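Local coordinates for protein homoserine O-acetyltransferase (Pseudomonas veronii, PDB 5EFZ) that hydrolyses ethyl acetate to ethanol and acetate, a step in the breakdown of short-chain methyl ketones such as 2-butanone, at residues A[157-162]-A[276-281]; A[285-290]-A[317-322]. One frame throughout, in Å; residues are numbered along the deposited sequence.

Contact 1 (A[157-162]-A[276-281]); sequences TYEWAV and GDVSRH
Tyr158 meets Val278 through the root of its side chain: its CB lies 3.9 Å from Val278 CG1, while the ring leads off toward Ala173 and Ala178. A slim branched valine suits this place, because its CG1 methyl settles directly on the helix backbone, 3.6 Å from Glu159 N.

Glu159 supplies the polar half of the contact. Its CG stands anti to the backbone N (chi1 175°), and a bend at chi2 (72°) swings the carboxylate across to the loop. There OE2 accepts a hydrogen bond of 2.6 Å from His281 NE2. The oxygen lies almost in the imidazole plane, at the ring edge, whereas the nitrogen reaches OE2 on its syn side, 30° out of the carboxylate plane. OE2 also forms a salt bridge with Arg163, so two donors grip one oxygen, which probably favours the ionised acid. OE1 accepts hydrogen bonds from two waters, one of which accepts from Asp277 N while the other donates to Asp277 O. With an alanine here, His281 NE2 and Arg163 would probably lose their shared acceptor, and the imidazole would be freer to turn.

Val162, one helical turn on, completes the apolar half. Its two methyls divide the work: CG2 packs 3.9 Å from Val278 CB, and CG1 lies beside His281 CD2.

The loop holds its own shape where Asp277 OD1 accepts from Ser279 N, an Asx turn, and from Ser279 OG. The overlapping 3-10 segment 278-281 presents Val278 and His281 to the same helix. The helix, 152-163, starts just after Ser151, the inferred nucleophile, as expected of the helix that follows the nucleophile elbow in the alpha/beta-hydrolase fold.

Contact 2 (A[285-290]-A[317-322]); sequences DLAKAL and QKMIPN. With EDO (1,2-ethanediol), chain H.
Met319 and Leu290 form the centre of this contact, where a turn following helix 310-317 packs against the short helix 286-290. The turn is a type I beta turn from Gln317 to Ile320, closed by the backbone bond from Ile320 N to Gln317 O. Within it, Lys318 heads away from the helix. Its extended chain ends in a hydrogen bond from NZ to O1 of a 1,2-ethanediol molecule, at 2.8 Å, probably a guest from the crystallisation liquor.

Met319 faces the helix. With CG anti to the carbonyl carbon (chi1 -68°) and the chain extended beyond it, the side chain runs along the helix surface. Its CB lies 3.9 Å from Leu290 CD1, and SD rests over Ala287, 3.8 Å from CA and 3.9 Å from CB. The small alanine lets the thioether come down close to the helix backbone, and an unbranched, flexible methionine can follow that surface. The backbone takes part through a water that donates to both Ala287 O and Met319 O, at 2.7 Å and 2.6 Å, bridging two carbonyls that could not bond to each other.

Ile320 is buried. Its CG1 lies 4.0 Å from Leu290 CB, and it also packs on Val299 of strand 296-300, a position fit for a branched aliphatic residue. Pro321 closes the contact with CD 3.5 Å from Leu290 O; lacking an N-H, it offers that carbonyl no backbone donor.

At its start the helix is capped by Asp285, whose OD1 accepts from Lys288 N, met from above the carboxylate plane. This N-capped short helix, packed on the turn between helix 310-317 and strand 324-325, belongs to the layered helix-and-strand construction of the alpha/beta-hydrolase fold.

In the fold
Both segments of contact 1 precede those of contact 2 in the sequence, yet their centres lie about 11 Å apart and the two pack directly on each other. Helix 286-290, one side of contact 2, is also a neighbour of contact 1: Val162 CG2 comes within 3.4 Å of Ala289 O, and Val278 CG2 within 3.7 Å of Leu286 CD1. The ring of Tyr158 makes a second join, its CE1 lying 3.7 Å from Ile320 CD1. Contact 1 is nearer the catalytic machinery, the Tyr158 side chain being about 10 Å from that of the nucleophile Ser151 and about 11 Å from that of His334, both inferred active-site residues. Contact 2 lies farther out, away from that site.

Contact 1 (A[157-162]-A[276-281])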
ATOM      1  N   THR A 157     -12.777  18.881   8.459  1.00 14.13           N
ATOM      2  CA  THR A 157     -12.659  19.318   9.846  1.00 14.64           C
ATOM      3  C   THR A 157     -11.516  20.322  10.034  1.00 15.94           C
ATOM      4  O   THR A 157     -11.703  21.379  10.658  1.00 17.49           O
ATOM      5  CB  THR A 157     -12.483  18.088  10.778  1.00 17.28           C
ATOM      6  OG1 THR A 157     -13.687  17.297  10.735  1.00 18.13           O
ATOM      7  CG2 THR A 157     -12.198  18.515  12.267  1.00 14.20           C
ATOM      8  N   TYR A 158     -10.330  20.008   9.509  1.00 14.84           N
ATOM      9  CA  TYR A 158      -9.208  20.938   9.568  1.00 15.19           C
ATOM     10  C   TYR A 158      -9.520  22.240   8.846  1.00 16.88           C
ATOM     11  O   TYR A 158      -9.245  23.341   9.340  1.00 18.40           O
ATOM     12  CB  TYR A 158      -7.955  20.306   8.951  1.00 14.64           C
ATOM     13  CG  TYR A 158      -7.258  19.339   9.880  1.00 18.43           C
ATOM     14  CD1 TYR A 158      -6.799  19.758  11.143  1.00 20.09           C
ATOM     15  CD2 TYR A 158      -7.027  18.012   9.506  1.00 18.26           C
ATOM     16  CE1 TYR A 158      -6.111  18.855  11.994  1.00 21.34           C
ATOM     17  CE2 TYR A 158      -6.343  17.117  10.359  1.00 17.79           C
ATOM     18  CZ  TYR A 158      -5.896  17.552  11.585  1.00 22.20           C
ATOM     19  OH  TYR A 158      -5.236  16.646  12.417  1.00 20.74           O
ATOM     20  N   GLU A 159     -10.093  22.119   7.658  1.00 16.48           N
ATOM     21  CA  GLU A 159     -10.424  23.320   6.919  1.00 14.85           C
ATOM     22  C   GLU A 159     -11.417  24.209   7.686  1.00 19.45           C
ATOM     23  O   GLU A 159     -11.271  25.444   7.725  1.00 17.86           O
ATOM     24  CB  GLU A 159     -10.984  22.946   5.541  1.00 15.56           C
ATOM     25  CG  GLU A 159     -11.486  24.160   4.714  1.00 20.68           C
ATOM     26  CD  GLU A 159     -10.387  25.084   4.159  1.00 22.88           C
ATOM     27  OE1 GLU A 159      -9.179  24.712   4.106  1.00 22.89           O
ATOM     28  OE2 GLU A 159     -10.742  26.226   3.767  1.00 22.36           O
ATOM     29  N   TRP A 160     -12.409  23.586   8.322  1.00 19.06           N
ATOM     30  CA  TRP A 160     -13.328  24.329   9.201  1.00 19.04           C
ATOM     31  C   TRP A 160     -12.570  25.079  10.295  1.00 19.60           C
ATOM     32  O   TRP A 160     -12.798  26.282  10.502  1.00 21.82           O
ATOM     33  CB  TRP A 160     -14.342  23.372   9.863  1.00 17.22           C
ATOM     34  CG  TRP A 160     -15.710  23.437   9.239  1.00 17.12           C
ATOM     35  CD1 TRP A 160     -16.246  22.562   8.325  1.00 17.55           C
ATOM     36  CD2 TRP A 160     -16.683  24.479   9.425  1.00 17.74           C
ATOM     37  NE1 TRP A 160     -17.497  22.988   7.949  1.00 16.61           N
ATOM     38  CE2 TRP A 160     -17.802  24.141   8.647  1.00 16.03           C
ATOM     39  CE3 TRP A 160     -16.745  25.612  10.252  1.00 17.98           C
ATOM     40  CZ2 TRP A 160     -18.958  24.922   8.629  1.00 16.64           C
ATOM     41  CZ3 TRP A 160     -17.896  26.382  10.248  1.00 19.25           C
ATOM     42  CH2 TRP A 160     -18.983  26.041   9.432  1.00 18.62           C
ATOM     43  N   ALA A 161     -11.666  24.373  10.983  1.00 17.32           N
ATOM     44  CA  ALA A 161     -10.971  24.947  12.149  1.00 18.94           C
ATOM     45  C   ALA A 161     -10.037  26.082  11.757  1.00 20.61           C
ATOM     46  O   ALA A 161      -9.762  26.962  12.573  1.00 21.95           O
ATOM     47  CB  ALA A 161     -10.193  23.860  12.904  1.00 17.83           C
ATOM     48  N   VAL A 162      -9.532  26.054  10.517  1.00 19.13           N
ATOM     49  CA  VAL A 162      -8.608  27.095  10.038  1.00 19.45           C
ATOM     50  C   VAL A 162      -9.386  28.274   9.430  1.00 22.60           C
ATOM     51  O   VAL A 162      -9.045  29.432   9.651  1.00 23.43           O
ATOM     52  CB  VAL A 162      -7.596  26.539   8.980  1.00 20.53           C
ATOM     53  CG1 VAL A 162      -6.821  27.681   8.278  1.00 19.60           C
ATOM     54  CG2 VAL A 162      -6.621  25.576   9.638  1.00 19.40           C
ATOM     55  N   GLY A 276      -6.727  18.479  -0.723  1.00 16.48           N
ATOM     56  CA  GLY A 276      -7.004  19.043   0.611  1.00 19.37           C
ATOM     57  C   GLY A 276      -5.741  19.729   1.147  1.00 21.80           C
ATOM     58  O   GLY A 276      -4.688  19.109   1.232  1.00 22.23           O
ATOM     59  N   ASP A 277      -5.836  21.015   1.483  1.00 21.47           N
ATOM     60  CA  ASP A 277      -4.664  21.801   1.847  1.00 19.31           C
ATOM     61  C   ASP A 277      -5.081  23.105   2.543  1.00 18.93           C
ATOM     62  O   ASP A 277      -5.406  24.083   1.880  1.00 20.02           O
ATOM     63  CB  ASP A 277      -3.811  22.107   0.598  1.00 20.67           C
ATOM     64  CG  ASP A 277      -2.600  22.955   0.913  1.00 24.90           C
ATOM     65  OD1 ASP A 277      -2.286  23.184   2.110  1.00 25.48           O
ATOM     66  OD2 ASP A 277      -1.952  23.412  -0.046  1.00 26.88           O
ATOM     67  N   VAL A 278      -5.080  23.117   3.877  1.00 18.74           N
ATOM     68  CA  VAL A 278      -5.483  24.321   4.611  1.00 18.52           C
ATOM     69  C   VAL A 278      -4.435  25.431   4.473  1.00 20.12           C
ATOM     70  O   VAL A 278      -4.717  26.578   4.813  1.00 20.10           O
ATOM     71  CB  VAL A 278      -5.709  24.036   6.135  1.00 20.98           C
ATOM     72  CG1 VAL A 278      -6.796  22.966   6.354  1.00 19.27           C
ATOM     73  CG2 VAL A 278      -4.390  23.590   6.823  1.00 22.45           C
ATOM     74  N   SER A 279      -3.220  25.096   4.029  1.00 20.39           N
ATOM     75  CA  SER A 279      -2.174  26.134   3.875  1.00 22.50           C
ATOM     76  C   SER A 279      -2.441  27.053   2.678  1.00 26.57           C
ATOM     77  O   SER A 279      -1.778  28.091   2.510  1.00 26.66           O
ATOM     78  CB  SER A 279      -0.773  25.505   3.737  1.00 24.60           C
ATOM     79  OG  SER A 279      -0.521  24.982   2.432  1.00 26.91           O
ATOM     80  N   ARG A 280      -3.418  26.698   1.846  1.00 23.93           N
ATOM     81  CA  ARG A 280      -3.868  27.632   0.816  1.00 26.12           C
ATOM     82  C   ARG A 280      -4.317  28.971   1.437  1.00 28.32           C
ATOM     83  O   ARG A 280      -4.269  30.012   0.790  1.00 29.65           O
ATOM     84  CB  ARG A 280      -4.999  27.013  -0.018  1.00 24.45           C
ATOM     85  CG  ARG A 280      -4.514  25.837  -0.869  1.00 26.21           C
ATOM     86  CD  ARG A 280      -5.669  25.147  -1.592  1.00 26.85           C
ATOM     87  NE  ARG A 280      -6.257  26.003  -2.623  1.00 32.28           N
ATOM     88  CZ  ARG A 280      -5.753  26.159  -3.846  1.00 34.50           C
ATOM     89  NH1 ARG A 280      -4.620  25.543  -4.197  1.00 34.61           N
ATOM     90  NH2 ARG A 280      -6.376  26.946  -4.709  1.00 38.46           N
ATOM     91  N   HIS A 281      -4.743  28.957   2.700  1.00 27.91           N
ATOM     92  CA  HIS A 281      -5.102  30.215   3.366  1.00 28.15           C
ATOM     93  C   HIS A 281      -3.906  31.100   3.718  1.00 31.90           C
ATOM     94  O   HIS A 281      -4.063  32.309   3.976  1.00 32.34           O
ATOM     95  CB  HIS A 281      -5.872  29.933   4.651  1.00 30.09           C
ATOM     96  CG  HIS A 281      -7.214  29.328   4.424  1.00 31.26           C
ATOM     97  ND1 HIS A 281      -8.313  30.077   4.056  1.00 32.97           N
ATOM     98  CD2 HIS A 281      -7.631  28.040   4.483  1.00 28.21           C
ATOM     99  CE1 HIS A 281      -9.352  29.274   3.907  1.00 35.33           C
ATOM    100  NE2 HIS A 281      -8.968  28.035   4.163  1.00 30.28           N
TER
HETATM  101  O   HOH W   1      -8.469  22.298   2.571  1.00 28.69           O
HETATM  102  O   HOH W   2      -7.919  25.658   1.975  1.00 29.33           O

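Contact 2 (A[285-290]-A[317-322])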
ATOM      1  N   ASP A 285       2.137  28.136   3.813  1.00 29.13           N
ATOM      2  CA  ASP A 285       2.774  28.033   5.117  1.00 28.84           C
ATOM      3  C   ASP A 285       1.859  27.260   6.055  1.00 28.43           C
ATOM      4  O   ASP A 285       0.940  27.829   6.644  1.00 25.95           O
ATOM      5  CB  ASP A 285       3.075  29.435   5.674  1.00 29.32           C
ATOM      6  CG  ASP A 285       3.879  29.401   6.962  1.00 32.49           C
ATOM      7  OD1 ASP A 285       3.946  28.347   7.628  1.00 32.36           O
ATOM      8  OD2 ASP A 285       4.413  30.456   7.341  1.00 34.74           O
ATOM      9  N   LEU A 286       2.103  25.959   6.191  1.00 26.93           N
ATOM     10  CA  LEU A 286       1.212  25.119   6.991  1.00 24.70           C
ATOM     11  C   LEU A 286       1.231  25.469   8.478  1.00 24.93           C
ATOM     12  O   LEU A 286       0.183  25.446   9.136  1.00 23.84           O
ATOM     13  CB  LEU A 286       1.577  23.635   6.813  1.00 22.61           C
ATOM     14  CG  LEU A 286       0.674  22.626   7.540  1.00 22.66           C
ATOM     15  CD1 LEU A 286      -0.804  22.827   7.168  1.00 21.89           C
ATOM     16  CD2 LEU A 286       1.089  21.183   7.164  1.00 25.28           C
ATOM     17  N   ALA A 287       2.413  25.755   9.020  1.00 27.43           N
ATOM     18  CA  ALA A 287       2.523  26.126  10.436  1.00 28.74           C
ATOM     19  C   ALA A 287       1.675  27.371  10.750  1.00 26.82           C
ATOM     20  O   ALA A 287       1.039  27.462  11.811  1.00 27.08           O
ATOM     21  CB  ALA A 287       3.978  26.373  10.814  1.00 31.14           C
ATOM     22  N   LYS A 288       1.667  28.322   9.825  1.00 26.97           N
ATOM     23  CA  LYS A 288       0.874  29.543   9.996  1.00 29.76           C
ATOM     24  C   LYS A 288      -0.622  29.253   9.960  1.00 27.47           C
ATOM     25  O   LYS A 288      -1.383  29.793  10.761  1.00 27.60           O
ATOM     26  CB  LYS A 288       1.213  30.566   8.915  1.00 34.84           C
ATOM     27  CG  LYS A 288       0.575  31.897   9.163  1.00 41.44           C
ATOM     28  CD  LYS A 288       0.958  32.914   8.112  1.00 48.13           C
ATOM     29  CE  LYS A 288       0.199  34.216   8.325  1.00 54.91           C
ATOM     30  NZ  LYS A 288       0.484  35.221   7.244  1.00 59.19           N
ATOM     31  N   ALA A 289      -1.039  28.405   9.024  1.00 24.00           N
ATOM     32  CA  ALA A 289      -2.436  27.982   8.916  1.00 23.34           C
ATOM     33  C   ALA A 289      -2.911  27.229  10.151  1.00 26.16           C
ATOM     34  O   ALA A 289      -3.983  27.522  10.684  1.00 26.36           O
ATOM     35  CB  ALA A 289      -2.638  27.089   7.671  1.00 21.24           C
ATOM     36  N   LEU A 290      -2.149  26.219  10.576  1.00 22.07           N
ATOM     37  CA  LEU A 290      -2.544  25.448  11.749  1.00 22.79           C
ATOM     38  C   LEU A 290      -2.467  26.283  13.036  1.00 23.57           C
ATOM     39  O   LEU A 290      -3.194  26.014  13.998  1.00 24.44           O
ATOM     40  CB  LEU A 290      -1.676  24.186  11.891  1.00 21.36           C
ATOM     41  CG  LEU A 290      -1.907  23.181  10.759  1.00 20.63           C
ATOM     42  CD1 LEU A 290      -1.003  21.936  10.908  1.00 22.51           C
ATOM     43  CD2 LEU A 290      -3.387  22.752  10.645  1.00 19.09           C
ATOM     44  N   GLN A 317      -0.000  17.672  14.287  1.00 19.71           N
ATOM     45  CA  GLN A 317      -0.483  17.947  15.646  1.00 21.09           C
ATOM     46  C   GLN A 317       0.481  18.861  16.406  1.00 21.17           C
ATOM     47  O   GLN A 317       0.063  19.744  17.169  1.00 21.06           O
ATOM     48  CB  GLN A 317      -0.704  16.650  16.429  1.00 20.49           C
ATOM     49  CG  GLN A 317      -1.329  16.900  17.820  1.00 21.57           C
ATOM     50  CD  GLN A 317      -0.266  17.075  18.910  1.00 24.60           C
ATOM     51  OE1 GLN A 317       0.820  16.491  18.819  1.00 20.91           O
ATOM     52  NE2 GLN A 317      -0.590  17.857  19.962  1.00 26.14           N
ATOM     53  N   LYS A 318       1.771  18.682  16.158  1.00 21.40           N
ATOM     54  CA  LYS A 318       2.788  19.496  16.811  1.00 25.56           C
ATOM     55  C   LYS A 318       2.657  20.963  16.482  1.00 25.01           C
ATOM     56  O   LYS A 318       3.176  21.796  17.213  1.00 24.55           O
ATOM     57  CB  LYS A 318       4.183  18.997  16.427  1.00 27.64           C
ATOM     58  CG  LYS A 318       4.512  17.628  17.024  1.00 31.18           C
ATOM     59  CD  LYS A 318       5.943  17.232  16.683  1.00 36.08           C
ATOM     60  CE  LYS A 318       6.284  15.834  17.170  1.00 39.13           C
ATOM     61  NZ  LYS A 318       7.581  15.411  16.536  1.00 43.92           N
ATOM     62  N   MET A 319       1.966  21.282  15.385  1.00 22.10           N
ATOM     63  CA  MET A 319       1.789  22.666  14.931  1.00 24.15           C
ATOM     64  C   MET A 319       0.445  23.298  15.343  1.00 24.14           C
ATOM     65  O   MET A 319       0.178  24.470  15.045  1.00 24.99           O
ATOM     66  CB  MET A 319       1.927  22.743  13.397  1.00 26.91           C
ATOM     67  CG  MET A 319       3.345  22.470  12.890  1.00 28.61           C
ATOM     68  SD  MET A 319       3.392  22.533  11.083  1.00 36.81           S
ATOM     69  CE  MET A 319       5.143  22.306  10.784  1.00 85.77           C
ATOM     70  N   ILE A 320      -0.401  22.517  16.008  1.00 21.44           N
ATOM     71  CA  ILE A 320      -1.734  22.994  16.404  1.00 21.95           C
ATOM     72  C   ILE A 320      -1.758  23.345  17.902  1.00 23.50           C
ATOM     73  O   ILE A 320      -1.625  22.472  18.761  1.00 25.04           O
ATOM     74  CB  ILE A 320      -2.826  21.944  16.122  1.00 22.22           C
ATOM     75  CG1 ILE A 320      -2.789  21.516  14.648  1.00 22.81           C
ATOM     76  CG2 ILE A 320      -4.198  22.509  16.473  1.00 22.00           C
ATOM     77  CD1 ILE A 320      -3.717  20.323  14.328  1.00 21.81           C
ATOM     78  N   PRO A 321      -1.939  24.628  18.226  1.00 26.21           N
ATOM     79  CA  PRO A 321      -1.847  24.978  19.655  1.00 31.44           C
ATOM     80  C   PRO A 321      -3.034  24.419  20.428  1.00 35.72           C
ATOM     81  O   PRO A 321      -4.063  24.282  19.782  1.00 38.06           O
ATOM     82  CB  PRO A 321      -1.866  26.503  19.645  1.00 33.50           C
ATOM     83  CG  PRO A 321      -2.537  26.876  18.358  1.00 31.78           C
ATOM     84  CD  PRO A 321      -2.226  25.789  17.364  1.00 26.36           C
ATOM     85  N   ASN A 322      -2.886  24.052  21.704  1.00 38.15           N
ATOM     86  CA  ASN A 322      -4.031  23.599  22.516  1.00 43.72           C
ATOM     87  C   ASN A 322      -4.386  22.116  22.271  1.00 42.04           C
ATOM     88  O   ASN A 322      -5.126  21.510  23.039  1.00 50.51           O
ATOM     89  CB  ASN A 322      -5.257  24.508  22.234  1.00 59.75           C
ATOM     90  CG  ASN A 322      -6.358  24.394  23.264  1.00 60.93           C
ATOM     91  OD1 ASN A 322      -6.199  23.765  24.313  1.00 61.40           O
ATOM     92  ND2 ASN A 322      -7.507  25.000  22.953  1.00 59.28           N
TER
HETATM   93  C1  EDO H 402       6.753  13.493  13.315  1.00 49.04           C
HETATM   94  O1  EDO H 402       7.001  14.785  13.896  1.00 49.14           O
HETATM   95  C2  EDO H 402       7.693  12.460  13.931  1.00 50.26           C
HETATM   96  O2  EDO H 402       7.148  11.143  13.722  1.00 49.46           O
HETATM   97  O   HOH W   3       1.799  26.380  14.210  1.00 27.72           O